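Local coordinates for isochorismatase hydrolase (Alkaliphilus metalliredigens, PDB 3HB7), which probably acts as a hydrolase of the isochorismatase family, although its substrate is not established, at residues E[6-11]-E[120-125]; E[58-63]-E[74-79]. One frame throughout, in Å; residues are numbered along the deposited sequence.

Contact 1. Residues E[6-11]-E[120-125]; sequences AKHAIL and IDTVVL
Lys-7 O takes two backbone donors from the start of 120-125. Asp-121 N lies 3.1 Å from Lys-7 O and is tilted 26° from the carbonyl plane. The second bond, from Thr-122 N, is weak. Beyond this fork the strands run parallel. Ala-9 N donates to Thr-122 O, Val-124 N reaches Ala-9 O at 2.8 Å, and Leu-11 N donates to Val-124 O.

His-8, Ile-10, Thr-122 and Val-124 share one face of the sheet. CG2 of Thr-122 sits over the face of the His-8 ring, 3.7 Å from its centroid, in a CH-pi contact. With OG1 beside the backbone N (chi1 -72°), CG2 is anti to that N and faces the ring. Thr-122 OG1 donates a hydrogen bond to Asp-121 OD2 from above the carboxylate plane, at 3.0 Å. His-8 ND1 is hydrogen-bonded to Tyr-182 of helix 179-187. Further on, Ile-10 CG1 packs against Val-124 CG2 at 3.6 Å.

On the other face, Leu-11 CD1 touches Val-123 CB at 4.1 Å. Ile-120 CD1 packs against Ala-9 CB at 3.5 Å. Strands 53-60 and 147-151 flank the pair, and helices pack on both faces. This is the centre of the parallel, Rossmann-like alpha/beta/alpha sheet of the isochorismatase fold.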
loop_
_atom_site.group_PDB
_atom_site.type_symbol
_atom_site.label_atom_id
_atom_site.label_comp_id
_atom_site.label_asym_id
_atom_site.label_seq_id
_atom_site.Cartn_x
_atom_site.Cartn_y
_atom_site.Cartn_z
ATOM N N ALA E 6 37.233 23.340 -38.978
ATOM C CA ALA E 6 36.289 22.560 -38.202
ATOM C C ALA E 6 36.085 21.190 -38.804
ATOM O O ALA E 6 35.642 21.073 -39.912
ATOM C CB ALA E 6 34.991 23.283 -38.095
ATOM N N LYS E 7 36.444 20.158 -38.060
ATOM C CA LYS E 7 36.315 18.796 -38.512
ATOM C C LYS E 7 35.590 17.975 -37.483
ATOM O O LYS E 7 35.838 18.095 -36.327
ATOM C CB LYS E 7 37.682 18.210 -38.769
ATOM C CG LYS E 7 37.903 17.761 -40.160
ATOM C CD LYS E 7 39.159 16.977 -40.248
ATOM C CE LYS E 7 39.379 16.453 -41.631
ATOM N NZ LYS E 7 40.791 16.071 -41.847
ATOM N N HIS E 8 34.706 17.120 -37.937
ATOM C CA HIS E 8 33.800 16.397 -37.089
ATOM C C HIS E 8 33.886 14.914 -37.309
ATOM O O HIS E 8 34.058 14.455 -38.411
ATOM C CB HIS E 8 32.374 16.773 -37.409
ATOM C CG HIS E 8 31.956 18.092 -36.873
ATOM N ND1 HIS E 8 30.639 18.433 -36.717
ATOM C CD2 HIS E 8 32.675 19.159 -36.477
ATOM C CE1 HIS E 8 30.563 19.656 -36.243
ATOM N NE2 HIS E 8 31.785 20.117 -36.086
ATOM N N ALA E 9 33.715 14.173 -36.229
ATOM C CA ALA E 9 33.545 12.746 -36.292
ATOM C C ALA E 9 32.201 12.384 -35.728
ATOM O O ALA E 9 31.799 12.857 -34.695
ATOM C CB ALA E 9 34.612 12.063 -35.547
ATOM N N ILE E 10 31.504 11.527 -36.424
ATOM C CA ILE E 10 30.219 11.103 -35.983
ATOM C C ILE E 10 30.361 9.687 -35.568
ATOM O O ILE E 10 30.739 8.866 -36.349
ATOM C CB ILE E 10 29.227 11.199 -37.121
ATOM C CG1 ILE E 10 29.109 12.646 -37.545
ATOM C CG2 ILE E 10 27.885 10.666 -36.722
ATOM C CD1 ILE E 10 28.125 12.874 -38.586
ATOM N N LEU E 11 30.048 9.407 -34.318
ATOM C CA LEU E 11 30.230 8.083 -33.783
ATOM C C LEU E 11 28.929 7.340 -33.789
ATOM O O LEU E 11 27.974 7.766 -33.231
ATOM C CB LEU E 11 30.793 8.155 -32.375
ATOM C CG LEU E 11 31.964 9.103 -32.257
ATOM C CD1 LEU E 11 32.436 9.257 -30.860
ATOM C CD2 LEU E 11 33.061 8.657 -33.105
ATOM N N ILE E 120 40.396 16.125 -35.623
ATOM C CA ILE E 120 38.995 16.309 -35.352
ATOM C C ILE E 120 38.767 16.975 -34.040
ATOM O O ILE E 120 39.359 16.615 -33.057
ATOM C CB ILE E 120 38.327 15.003 -35.345
ATOM C CG1 ILE E 120 38.456 14.414 -36.727
ATOM C CG2 ILE E 120 36.915 15.167 -34.983
ATOM C CD1 ILE E 120 37.402 13.528 -37.081
ATOM N N ASP E 121 37.937 18.000 -34.048
ATOM C CA ASP E 121 37.654 18.727 -32.831
ATOM C C ASP E 121 36.289 18.497 -32.224
ATOM O O ASP E 121 36.014 18.962 -31.157
ATOM C CB ASP E 121 37.950 20.222 -32.993
ATOM C CG ASP E 121 37.025 20.916 -33.970
ATOM O OD1 ASP E 121 37.409 21.963 -34.484
ATOM O OD2 ASP E 121 35.925 20.442 -34.228
ATOM N N THR E 122 35.435 17.805 -32.929
ATOM C CA THR E 122 34.099 17.632 -32.456
ATOM C C THR E 122 33.614 16.247 -32.698
ATOM O O THR E 122 33.779 15.718 -33.750
ATOM C CB THR E 122 33.168 18.612 -33.158
ATOM O OG1 THR E 122 33.427 19.913 -32.669
ATOM C CG2 THR E 122 31.745 18.297 -32.890
ATOM N N VAL E 123 32.965 15.669 -31.717
ATOM C CA VAL E 123 32.362 14.382 -31.914
ATOM C C VAL E 123 30.881 14.499 -31.755
ATOM O O VAL E 123 30.415 15.211 -30.921
ATOM C CB VAL E 123 32.929 13.309 -30.961
ATOM C CG1 VAL E 123 34.390 13.467 -30.815
ATOM C CG2 VAL E 123 32.280 13.371 -29.650
ATOM N N VAL E 124 30.143 13.812 -32.594
ATOM C CA VAL E 124 28.709 13.851 -32.504
ATOM C C VAL E 124 28.120 12.466 -32.367
ATOM O O VAL E 124 28.522 11.560 -33.030
ATOM C CB VAL E 124 28.059 14.671 -33.657
ATOM C CG1 VAL E 124 29.044 15.572 -34.326
ATOM C CG2 VAL E 124 27.371 13.803 -34.622
ATOM N N LEU E 125 27.153 12.318 -31.488
ATOM C CA LEU E 125 26.760 11.018 -30.991
ATOM C C LEU E 125 25.488 10.466 -31.548
ATOM O O LEU E 125 24.488 11.129 -31.561
ATOM C CB LEU E 125 26.623 11.061 -29.479
ATOM C CG LEU E 125 27.877 11.007 -28.648
ATOM C CD1 LEU E 125 28.696 9.938 -29.163
ATOM C CD2 LEU E 125 28.598 12.279 -28.737
#

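Contact 2. Residues E[58-63]-E[74-79]; sequences IQEAHR and LHAVKG
Glu-60 OE1 accepts a hydrogen bond from Ala-76 N at 3.2 Å, through the lone pair that faces away from its other oxygen. The Glu-60 chain is extended, with CG anti to the backbone N (chi1 174°), and this carries the carboxylate across to the loop. His-75 CB also lies close to this oxygen.

Two backbone bonds centre on His-62. His-62 N donates to Ala-76 O at 3.0 Å, and His-62 O accepts from Lys-78 N at 2.8 Å. Both donors lie in the carbonyl plane of their acceptors. Together they make a single bridge between His-62 and Val-77.

The His-62 and His-75 rings form a face-to-face stack, with centroids 4.0 Å apart and planes at 14°. The rings are offset enough for His-62 CB also to sit over the His-75 face. Ala-76 O lies at the edge of the His-62 ring. His-62 ND1 is hydrogen-bonded to an ammonium ion, probably from the crystallisation liquor. Replacing His-62 by alanine would probably leave the His-75 ring without its stacking partner and freer to turn.

Next to the bridge, Ala-61 CB meets Lys-78 CB at 3.9 Å. The Glu-60 backbone is held too: its N donates to Asp-14 OD1, and its O is hydrogen-bonded to Ser-83 OG further along the loop. The contact thus lies where strand 53-60 ends and its chain runs on into the loop. That strand stands between strands 8-13 and 96-100, and Ala-61 still shares a backbone bond with Lys-100.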
loop_
_atom_site.group_PDB
_atom_site.type_symbol
_atom_site.label_atom_id
_atom_site.label_comp_id
_atom_site.label_asym_id
_atom_site.label_seq_id
_atom_site.Cartn_x
_atom_site.Cartn_y
_atom_site.Cartn_z
ATOM N N ILE E 58 31.198 2.075 -34.123
ATOM C CA ILE E 58 31.652 1.461 -32.915
ATOM C C ILE E 58 30.807 0.285 -32.541
ATOM O O ILE E 58 29.621 0.390 -32.397
ATOM C CB ILE E 58 31.692 2.483 -31.820
ATOM C CG1 ILE E 58 32.621 3.589 -32.254
ATOM C CG2 ILE E 58 32.214 1.879 -30.568
ATOM C CD1 ILE E 58 32.490 4.779 -31.508
ATOM N N GLN E 59 31.445 -0.851 -32.391
ATOM C CA GLN E 59 30.757 -2.066 -32.081
ATOM C C GLN E 59 31.298 -2.737 -30.846
ATOM O O GLN E 59 32.471 -2.906 -30.698
ATOM C CB GLN E 59 30.835 -3.028 -33.255
ATOM C CG GLN E 59 32.141 -3.692 -33.394
ATOM C CD GLN E 59 32.281 -4.517 -34.623
ATOM O OE1 GLN E 59 31.382 -5.225 -34.982
ATOM N NE2 GLN E 59 33.385 -4.401 -35.289
ATOM N N GLU E 60 30.396 -3.145 -29.981
ATOM C CA GLU E 60 30.729 -3.931 -28.824
ATOM C C GLU E 60 31.150 -5.283 -29.303
ATOM O O GLU E 60 30.493 -5.865 -30.119
ATOM C CB GLU E 60 29.509 -4.060 -27.939
ATOM C CG GLU E 60 29.666 -4.964 -26.774
ATOM C CD GLU E 60 28.489 -4.902 -25.836
ATOM O OE1 GLU E 60 27.811 -5.902 -25.674
ATOM O OE2 GLU E 60 28.231 -3.848 -25.270
ATOM N N ALA E 61 32.281 -5.745 -28.808
ATOM C CA ALA E 61 32.856 -7.005 -29.189
ATOM C C ALA E 61 33.539 -7.733 -28.044
ATOM O O ALA E 61 34.725 -7.756 -27.977
ATOM C CB ALA E 61 33.812 -6.796 -30.308
ATOM N N HIS E 62 32.783 -8.346 -27.167
ATOM C CA HIS E 62 33.352 -8.956 -25.991
ATOM C C HIS E 62 34.101 -10.204 -26.329
ATOM O O HIS E 62 33.886 -10.784 -27.347
ATOM C CB HIS E 62 32.266 -9.285 -24.990
ATOM C CG HIS E 62 31.696 -8.091 -24.314
ATOM N ND1 HIS E 62 32.185 -7.608 -23.131
ATOM C CD2 HIS E 62 30.688 -7.272 -24.660
ATOM C CE1 HIS E 62 31.504 -6.545 -22.773
ATOM N NE2 HIS E 62 30.586 -6.321 -23.684
ATOM N N ARG E 63 34.976 -10.619 -25.436
ATOM C CA ARG E 63 35.644 -11.893 -25.524
ATOM C C ARG E 63 34.674 -13.007 -25.299
ATOM O O ARG E 63 33.818 -12.901 -24.472
ATOM C CB ARG E 63 36.624 -12.011 -24.402
ATOM C CG ARG E 63 37.659 -11.009 -24.371
ATOM C CD ARG E 63 38.917 -11.648 -23.956
ATOM N NE ARG E 63 39.162 -11.460 -22.557
ATOM C CZ ARG E 63 39.683 -12.383 -21.779
ATOM N NH1 ARG E 63 40.010 -13.549 -22.273
ATOM N NH2 ARG E 63 39.879 -12.138 -20.511
ATOM N N LEU E 74 24.713 -12.144 -22.626
ATOM C CA LEU E 74 23.860 -10.969 -22.621
ATOM C C LEU E 74 24.580 -9.781 -23.181
ATOM O O LEU E 74 24.280 -8.646 -22.841
ATOM C CB LEU E 74 23.382 -10.641 -21.223
ATOM C CG LEU E 74 22.131 -11.434 -20.895
ATOM C CD1 LEU E 74 20.924 -10.606 -21.210
ATOM C CD2 LEU E 74 22.126 -12.730 -21.678
ATOM N N HIS E 75 25.545 -10.072 -24.041
ATOM C CA HIS E 75 26.270 -9.063 -24.750
ATOM C C HIS E 75 26.765 -9.624 -26.079
ATOM O O HIS E 75 26.813 -10.810 -26.275
ATOM C CB HIS E 75 27.391 -8.520 -23.868
ATOM C CG HIS E 75 28.335 -9.566 -23.390
ATOM N ND1 HIS E 75 28.777 -10.587 -24.196
ATOM C CD2 HIS E 75 28.927 -9.755 -22.196
ATOM C CE1 HIS E 75 29.597 -11.363 -23.520
ATOM N NE2 HIS E 75 29.711 -10.875 -22.305
ATOM N N ALA E 76 27.094 -8.736 -26.992
ATOM C CA ALA E 76 27.598 -9.097 -28.285
ATOM C C ALA E 76 29.030 -9.600 -28.249
ATOM O O ALA E 76 29.886 -8.990 -27.663
ATOM C CB ALA E 76 27.502 -7.932 -29.175
ATOM N N VAL E 77 29.288 -10.701 -28.919
ATOM C CA VAL E 77 30.570 -11.339 -28.850
ATOM C C VAL E 77 31.385 -11.158 -30.087
ATOM O O VAL E 77 30.876 -11.201 -31.167
ATOM C CB VAL E 77 30.412 -12.800 -28.686
ATOM C CG1 VAL E 77 31.745 -13.443 -28.683
ATOM C CG2 VAL E 77 29.688 -13.078 -27.449
ATOM N N LYS E 78 32.680 -10.996 -29.920
ATOM C CA LYS E 78 33.544 -10.714 -31.030
ATOM C C LYS E 78 33.485 -11.830 -32.051
ATOM O O LYS E 78 33.544 -12.982 -31.715
ATOM C CB LYS E 78 34.970 -10.551 -30.525
ATOM C CG LYS E 78 36.004 -10.445 -31.596
ATOM C CD LYS E 78 37.248 -9.778 -31.092
ATOM C CE LYS E 78 38.366 -9.785 -32.123
ATOM N NZ LYS E 78 39.423 -10.782 -31.815
ATOM N N GLY E 79 33.361 -11.457 -33.312
ATOM C CA GLY E 79 33.361 -12.401 -34.404
ATOM C C GLY E 79 32.049 -13.082 -34.723
ATOM O O GLY E 79 31.990 -13.912 -35.590
#

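How the contacts relate
Contact 1 and contact 2 have centres about 24 Å apart, on opposite sides of the chain's centre. They share one parallel sheet. Contact 1 joins strands 8-13 and 122-126, and contact 2 starts from strand 53-60, the neighbour of 8-13 on its other side. The two meet where Leu-11 CB packs on Ile-58 CD1, 3.9 Å away. Along the chain, 58-63 and 74-79 both fall between 6-11 and 120-125. Contact 1 therefore closes a long loop across the sheet, and contact 2 closes a short one within it. One is buried sheet core, the other a partly buried loop at a strand's C-terminal end, all within the isochorismatase domain.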